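Long-range contact in pectate lyase/Amb allergen (Acidovorax citrulli, PDB 4HWV), which probably cleaves pectate by lyase chemistry, as a calcium-binding secreted member of polysaccharide lyase family 1: residues 309-321 / 407-419. Sequence-based numbering, arbitrary orientation. Where two conformers were deposited one is given.
Sequences TDVPGADSGNPRM and RTQDCAALFSASE
R320 starts with CG anti to the carbonyl carbon (chi1 -58°) and then runs extended to NE, while E419, extended beyond CG (chi2 177°), brings its carboxylate across to the guanidinium edge. The flat groups are nearly coplanar, 18° apart. Arginine suits this place by offering two nitrogens side by side and a face to F415: R320 NE reaches E419 OE1 at 2.7 Å and R320 NH2 reaches E419 OE2 at 2.9 Å, both on syn lone pairs. S416 OG takes the anti lone pair of OE2, and a water joins OE1 to P319 O, further fixing the carboxylate. F415 suits both neighbours: its edge atom CD1 lies 3.6 Å from R320 CZ, over the perpendicular guanidinium, and its face takes P319. Proline's rigid ring offers polarised C-H groups, and P319 CD sits 3.4 Å from the F415 ring centroid, a CH-pi contact. P312 lies against helix 405-414, with CG 3.5 Å from C411 N; a disulfide ties C411 to C420. Thus the loop between strands 302-306 and 324-327 of this right-handed parallel beta-helix is fastened by proline packing inside and a bidentate salt bridge at exposed R320, whose charge E419 probably largely neutralises.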
ATOM      1  N   THR A 309      27.414   8.175  11.901  1.00  6.16           N
ATOM      2  CA  THR A 309      28.098   9.454  12.018  1.00  7.16           C
ATOM      3  C   THR A 309      29.508   9.464  11.416  1.00  7.17           C
ATOM      4  O   THR A 309      30.234   8.481  11.473  1.00  7.27           O
ATOM      5  CB  THR A 309      28.210   9.892  13.495  1.00  8.92           C
ATOM      6  OG1 THR A 309      28.921  11.129  13.563  1.00  9.86           O
ATOM      7  CG2 THR A 309      28.929   8.860  14.342  1.00 10.14           C
ATOM      8  N   ASP A 310      29.897  10.597  10.834  1.00  7.70           N
ATOM      9  CA  ASP A 310      31.270  10.761  10.355  1.00  8.39           C
ATOM     10  C   ASP A 310      32.275  10.861  11.491  1.00  8.70           C
ATOM     11  O   ASP A 310      33.468  10.682  11.272  1.00  8.69           O
ATOM     12  CB  ASP A 310      31.406  12.040   9.528  1.00  9.04           C
ATOM     13  CG  ASP A 310      30.799  11.926   8.147  1.00 10.34           C
ATOM     14  OD1 ASP A 310      30.445  10.805   7.706  1.00  9.09           O
ATOM     15  OD2 ASP A 310      30.740  12.990   7.488  1.00 12.99           O
ATOM     16  N   VAL A 311      31.821  11.200  12.695  1.00  8.86           N
ATOM     17  CA  VAL A 311      32.771  11.475  13.768  1.00  9.30           C
ATOM     18  C   VAL A 311      33.335  10.151  14.291  1.00  9.60           C
ATOM     19  O   VAL A 311      32.568   9.272  14.688  1.00 10.48           O
ATOM     20  CB  VAL A 311      32.088  12.218  14.933  1.00 10.11           C
ATOM     21  CG1 VAL A 311      33.100  12.496  16.029  1.00 10.44           C
ATOM     22  CG2 VAL A 311      31.445  13.506  14.457  1.00 11.06           C
ATOM     23  N   PRO A 312      34.666   9.985  14.264  1.00 10.54           N
ATOM     24  CA  PRO A 312      35.230   8.724  14.757  1.00 10.89           C
ATOM     25  C   PRO A 312      35.162   8.636  16.270  1.00 11.00           C
ATOM     26  O   PRO A 312      35.259   9.641  16.971  1.00 12.01           O
ATOM     27  CB  PRO A 312      36.696   8.777  14.300  1.00 11.49           C
ATOM     28  CG  PRO A 312      37.007  10.263  14.168  1.00 11.16           C
ATOM     29  CD  PRO A 312      35.699  10.914  13.763  1.00 10.77           C
ATOM     30  N   GLY A 313      34.998   7.425  16.771  1.00  9.92           N
ATOM     31  CA  GLY A 313      34.949   7.223  18.205  1.00 10.22           C
ATOM     32  C   GLY A 313      34.569   5.802  18.529  1.00 10.30           C
ATOM     33  O   GLY A 313      33.905   5.121  17.738  1.00 10.89           O
ATOM     34  N   ALA A 314      34.984   5.345  19.696  1.00 10.82           N
ATOM     35  CA  ALA A 314      34.763   3.959  20.083  1.00 10.85           C
ATOM     36  C   ALA A 314      33.286   3.579  20.157  1.00 10.72           C
ATOM     37  O   ALA A 314      32.929   2.439  19.941  1.00 11.24           O
ATOM     38  CB  ALA A 314      35.433   3.661  21.420  1.00 11.93           C
ATOM     39  N   ASP A 315      32.443   4.551  20.466  1.00  9.91           N
ATOM     40  CA  ASP A 315      31.005   4.320  20.602  0.50 10.66           C
ATOM     41  C   ASP A 315      30.285   4.210  19.260  1.00 11.21           C
ATOM     42  O   ASP A 315      29.675   3.190  18.962  1.00 12.39           O
ATOM     43  CB  ASP A 315      30.345   5.441  21.416  0.50 20.00           C
ATOM     44  CG  ASP A 315      30.846   5.515  22.842  0.50 20.00           C
ATOM     45  OD1 ASP A 315      32.045   5.792  23.050  0.50 20.00           O
ATOM     46  OD2 ASP A 315      30.038   5.319  23.773  0.50 20.00           O
ATOM     47  N   SER A 316      30.356   5.252  18.441  1.00 10.31           N
ATOM     48  CA  SER A 316      29.498   5.335  17.264  1.00 10.72           C
ATOM     49  C   SER A 316      30.203   5.512  15.912  1.00 10.01           C
ATOM     50  O   SER A 316      29.552   5.537  14.871  1.00  9.38           O
ATOM     51  CB  SER A 316      28.443   6.435  17.451  1.00 12.10           C
ATOM     52  OG  SER A 316      29.057   7.685  17.685  1.00 13.61           O
ATOM     53  N   GLY A 317      31.522   5.616  15.911  1.00  9.21           N
ATOM     54  CA  GLY A 317      32.265   5.726  14.658  1.00  8.89           C
ATOM     55  C   GLY A 317      33.512   4.877  14.759  1.00  8.22           C
ATOM     56  O   GLY A 317      34.643   5.381  14.723  1.00  8.46           O
ATOM     57  N   ASN A 318      33.298   3.566  14.859  1.00  8.04           N
ATOM     58  CA  ASN A 318      34.346   2.643  15.260  1.00  7.74           C
ATOM     59  C   ASN A 318      34.655   1.686  14.119  1.00  8.27           C
ATOM     60  O   ASN A 318      33.817   0.859  13.767  1.00  8.23           O
ATOM     61  CB  ASN A 318      33.881   1.882  16.510  1.00  8.39           C
ATOM     62  CG  ASN A 318      34.952   0.996  17.108  1.00  8.97           C
ATOM     63  OD1 ASN A 318      35.864   0.525  16.418  1.00  9.73           O
ATOM     64  ND2 ASN A 318      34.852   0.765  18.420  1.00 10.06           N
ATOM     65  N   PRO A 319      35.855   1.813  13.524  1.00  8.45           N
ATOM     66  CA  PRO A 319      36.215   0.973  12.374  1.00  9.21           C
ATOM     67  C   PRO A 319      36.516  -0.476  12.730  1.00  9.08           C
ATOM     68  O   PRO A 319      36.907  -1.236  11.848  1.00 10.08           O
ATOM     69  CB  PRO A 319      37.468   1.654  11.823  1.00  9.34           C
ATOM     70  CG  PRO A 319      38.099   2.283  13.016  1.00  9.31           C
ATOM     71  CD  PRO A 319      36.944   2.743  13.891  1.00  9.04           C
ATOM     72  N   ARG A 320      36.337  -0.845  13.996  1.00  8.35           N
ATOM     73  CA  ARG A 320      36.436  -2.249  14.423  1.00  9.16           C
ATOM     74  C   ARG A 320      35.064  -2.919  14.514  1.00  8.85           C
ATOM     75  O   ARG A 320      34.956  -4.117  14.773  1.00  9.68           O
ATOM     76  CB  ARG A 320      37.205  -2.330  15.743  1.00 10.01           C
ATOM     77  CG  ARG A 320      38.587  -1.714  15.586  1.00 11.04           C
ATOM     78  CD  ARG A 320      39.358  -1.518  16.874  1.00 12.55           C
ATOM     79  NE  ARG A 320      40.661  -0.947  16.547  1.00 14.14           N
ATOM     80  CZ  ARG A 320      41.465  -0.340  17.416  1.00 16.12           C
ATOM     81  NH1 ARG A 320      41.093  -0.215  18.683  1.00 17.35           N
ATOM     82  NH2 ARG A 320      42.633   0.158  17.005  1.00 17.05           N
ATOM     83  N   MET A 321      34.017  -2.129  14.282  1.00  7.00           N
ATOM     84  CA  MET A 321      32.632  -2.604  14.279  1.00  6.20           C
ATOM     85  C   MET A 321      32.077  -2.570  12.853  1.00  6.07           C
ATOM     86  O   MET A 321      32.800  -2.295  11.893  1.00  6.29           O
ATOM     87  CB  MET A 321      31.782  -1.686  15.170  1.00  7.12           C
ATOM     88  CG  MET A 321      32.256  -1.630  16.625  1.00  8.02           C
ATOM     89  SD  MET A 321      31.938  -3.196  17.465  1.00  9.11           S
ATOM     90  CE  MET A 321      32.920  -2.999  18.959  1.00 11.07           C
ATOM     91  N   ARG A 407      38.129  14.280   9.340  1.00 14.58           N
ATOM     92  CA  ARG A 407      37.636  13.145  10.108  1.00 14.98           C
ATOM     93  C   ARG A 407      38.575  11.943  10.027  1.00 14.79           C
ATOM     94  O   ARG A 407      38.800  11.265  11.032  1.00 15.77           O
ATOM     95  CB  ARG A 407      36.215  12.780   9.679  1.00 15.51           C
ATOM     96  CG  ARG A 407      35.170  13.848  10.028  1.00 16.65           C
ATOM     97  CD  ARG A 407      35.141  14.101  11.554  1.00 18.42           C
ATOM     98  NE  ARG A 407      34.111  15.048  11.969  1.00 20.32           N
ATOM     99  CZ  ARG A 407      34.351  16.178  12.632  1.00 21.68           C
ATOM    100  NH1 ARG A 407      35.593  16.520  12.959  1.00 22.92           N
ATOM    101  NH2 ARG A 407      33.346  16.969  12.970  1.00 21.06           N
ATOM    102  N   THR A 408      39.161  11.711   8.855  1.00 14.28           N
ATOM    103  CA  THR A 408      40.186  10.678   8.693  1.00 15.12           C
ATOM    104  C   THR A 408      41.356  10.873   9.659  1.00 15.69           C
ATOM    105  O   THR A 408      41.843   9.911  10.288  1.00 16.27           O
ATOM    106  CB  THR A 408      40.710  10.658   7.246  1.00 14.33           C
ATOM    107  OG1 THR A 408      39.607  10.436   6.352  1.00 14.89           O
ATOM    108  CG2 THR A 408      41.772   9.543   7.057  1.00 14.21           C
ATOM    109  N   GLN A 409      41.813  12.107   9.799  1.00 17.52           N
ATOM    110  CA  GLN A 409      42.949  12.371  10.679  1.00 18.52           C
ATOM    111  C   GLN A 409      42.555  12.256  12.150  1.00 19.20           C
ATOM    112  O   GLN A 409      43.337  11.768  12.968  1.00 19.42           O
ATOM    113  CB  GLN A 409      43.573  13.740  10.365  1.00 20.27           C
ATOM    114  CG  GLN A 409      45.053  13.879  10.745  1.00 22.62           C
ATOM    115  CD  GLN A 409      45.943  12.815  10.117  1.00 24.66           C
ATOM    116  OE1 GLN A 409      46.973  12.445  10.682  1.00 26.41           O
ATOM    117  NE2 GLN A 409      45.548  12.313   8.953  1.00 25.55           N
ATOM    118  N   ASP A 410      41.344  12.690  12.486  1.00 19.02           N
ATOM    119  CA  ASP A 410      40.810  12.504  13.842  1.00 19.25           C
ATOM    120  C   ASP A 410      40.780  11.006  14.210  1.00 17.55           C
ATOM    121  O   ASP A 410      41.149  10.586  15.314  1.00 17.53           O
ATOM    122  CB  ASP A 410      39.397  13.098  13.949  1.00 21.03           C
ATOM    123  CG  ASP A 410      39.369  14.625  13.815  1.00 23.11           C
ATOM    124  OD1 ASP A 410      40.439  15.269  13.887  1.00 23.86           O
ATOM    125  OD2 ASP A 410      38.253  15.181  13.642  1.00 24.03           O
ATOM    126  N   CYS A 411      40.381  10.207  13.242  1.00 15.69           N
ATOM    127  CA  CYS A 411      40.223   8.779  13.405  1.00 13.56           C
ATOM    128  C   CYS A 411      41.543   8.096  13.731  1.00 13.62           C
ATOM    129  O   CYS A 411      41.598   7.197  14.576  1.00 12.93           O
ATOM    130  CB  CYS A 411      39.658   8.233  12.098  1.00 12.06           C
ATOM    131  SG  CYS A 411      39.291   6.498  12.101  1.00 11.64           S
ATOM    132  N   ALA A 412      42.609   8.501  13.050  1.00 15.18           N
ATOM    133  CA  ALA A 412      43.875   7.804  13.189  1.00 17.17           C
ATOM    134  C   ALA A 412      44.422   7.896  14.610  1.00 18.87           C
ATOM    135  O   ALA A 412      45.077   6.965  15.082  1.00 19.55           O
ATOM    136  CB  ALA A 412      44.894   8.332  12.183  1.00 17.69           C
ATOM    137  N   ALA A 413      44.146   9.013  15.282  1.00 19.30           N
ATOM    138  CA  ALA A 413      44.567   9.209  16.668  1.00 20.76           C
ATOM    139  C   ALA A 413      43.825   8.293  17.637  1.00 20.68           C
ATOM    140  O   ALA A 413      44.323   7.989  18.720  1.00 21.66           O
ATOM    141  CB  ALA A 413      44.374  10.662  17.064  1.00 21.69           C
ATOM    142  N   LEU A 414      42.625   7.864  17.259  1.00 19.03           N
ATOM    143  CA  LEU A 414      41.836   6.983  18.116  1.00 18.82           C
ATOM    144  C   LEU A 414      42.039   5.519  17.751  1.00 18.07           C
ATOM    145  O   LEU A 414      41.946   4.641  18.611  1.00 19.52           O
ATOM    146  CB  LEU A 414      40.346   7.333  18.035  1.00 19.04           C
ATOM    147  CG  LEU A 414      39.981   8.726  18.558  1.00 19.81           C
ATOM    148  CD1 LEU A 414      38.540   9.078  18.234  1.00 19.64           C
ATOM    149  CD2 LEU A 414      40.222   8.815  20.059  1.00 20.45           C
ATOM    150  N   PHE A 415      42.319   5.265  16.477  1.00 16.26           N
ATOM    151  CA  PHE A 415      42.457   3.902  15.970  1.00 15.13           C
ATOM    152  C   PHE A 415      43.811   3.742  15.280  1.00 15.93           C
ATOM    153  O   PHE A 415      44.839   3.638  15.959  1.00 17.49           O
ATOM    154  CB  PHE A 415      41.248   3.551  15.074  1.00 13.78           C
ATOM    155  CG  PHE A 415      39.942   3.662  15.801  1.00 12.92           C
ATOM    156  CD1 PHE A 415      39.535   2.663  16.682  1.00 13.43           C
ATOM    157  CD2 PHE A 415      39.161   4.803  15.680  1.00 12.19           C
ATOM    158  CE1 PHE A 415      38.351   2.783  17.388  1.00 13.49           C
ATOM    159  CE2 PHE A 415      37.969   4.931  16.383  1.00 12.35           C
ATOM    160  CZ  PHE A 415      37.562   3.918  17.236  1.00 13.23           C
ATOM    161  N   SER A 416      43.832   3.746  13.951  1.00 15.28           N
ATOM    162  CA  SER A 416      45.099   3.744  13.212  1.00 15.76           C
ATOM    163  C   SER A 416      44.859   4.220  11.794  1.00 15.23           C
ATOM    164  O   SER A 416      43.729   4.217  11.330  1.00 14.61           O
ATOM    165  CB  SER A 416      45.739   2.352  13.190  1.00 16.60           C
ATOM    166  OG  SER A 416      44.901   1.420  12.531  1.00 17.09           O
ATOM    167  N   ALA A 417      45.918   4.624  11.103  1.00 15.58           N
ATOM    168  CA  ALA A 417      45.772   5.102   9.730  1.00 15.24           C
ATOM    169  C   ALA A 417      45.106   4.074   8.817  1.00 15.47           C
ATOM    170  O   ALA A 417      44.188   4.417   8.071  1.00 15.02           O
ATOM    171  CB  ALA A 417      47.120   5.520   9.158  1.00 16.13           C
ATOM    172  N   SER A 418      45.539   2.816   8.877  1.00 15.69           N
ATOM    173  CA  SER A 418      44.952   1.793   8.009  1.00 16.30           C
ATOM    174  C   SER A 418      43.475   1.566   8.334  1.00 15.03           C
ATOM    175  O   SER A 418      42.650   1.418   7.439  1.00 15.93           O
ATOM    176  CB  SER A 418      45.732   0.475   8.075  1.00 17.38           C
ATOM    177  OG  SER A 418      45.733  -0.076   9.383  1.00 18.77           O
ATOM    178  N   GLU A 419      43.138   1.552   9.618  1.00 13.41           N
ATOM    179  CA  GLU A 419      41.751   1.339  10.020  1.00 12.29           C
ATOM    180  C   GLU A 419      40.865   2.530   9.671  1.00 11.01           C
ATOM    181  O   GLU A 419      39.648   2.405   9.622  1.00 11.09           O
ATOM    182  CB  GLU A 419      41.659   1.055  11.511  1.00 12.37           C
ATOM    183  CG  GLU A 419      42.331  -0.229  11.937  1.00 13.04           C
ATOM    184  CD  GLU A 419      42.263  -0.423  13.438  1.00 13.55           C
ATOM    185  OE1 GLU A 419      41.313  -1.091  13.913  1.00 14.10           O
ATOM    186  OE2 GLU A 419      43.154   0.096  14.146  1.00 13.34           O
TER
HETATM  187  O   HOH W   1      39.579  -2.307  12.246  1.00 15.69           O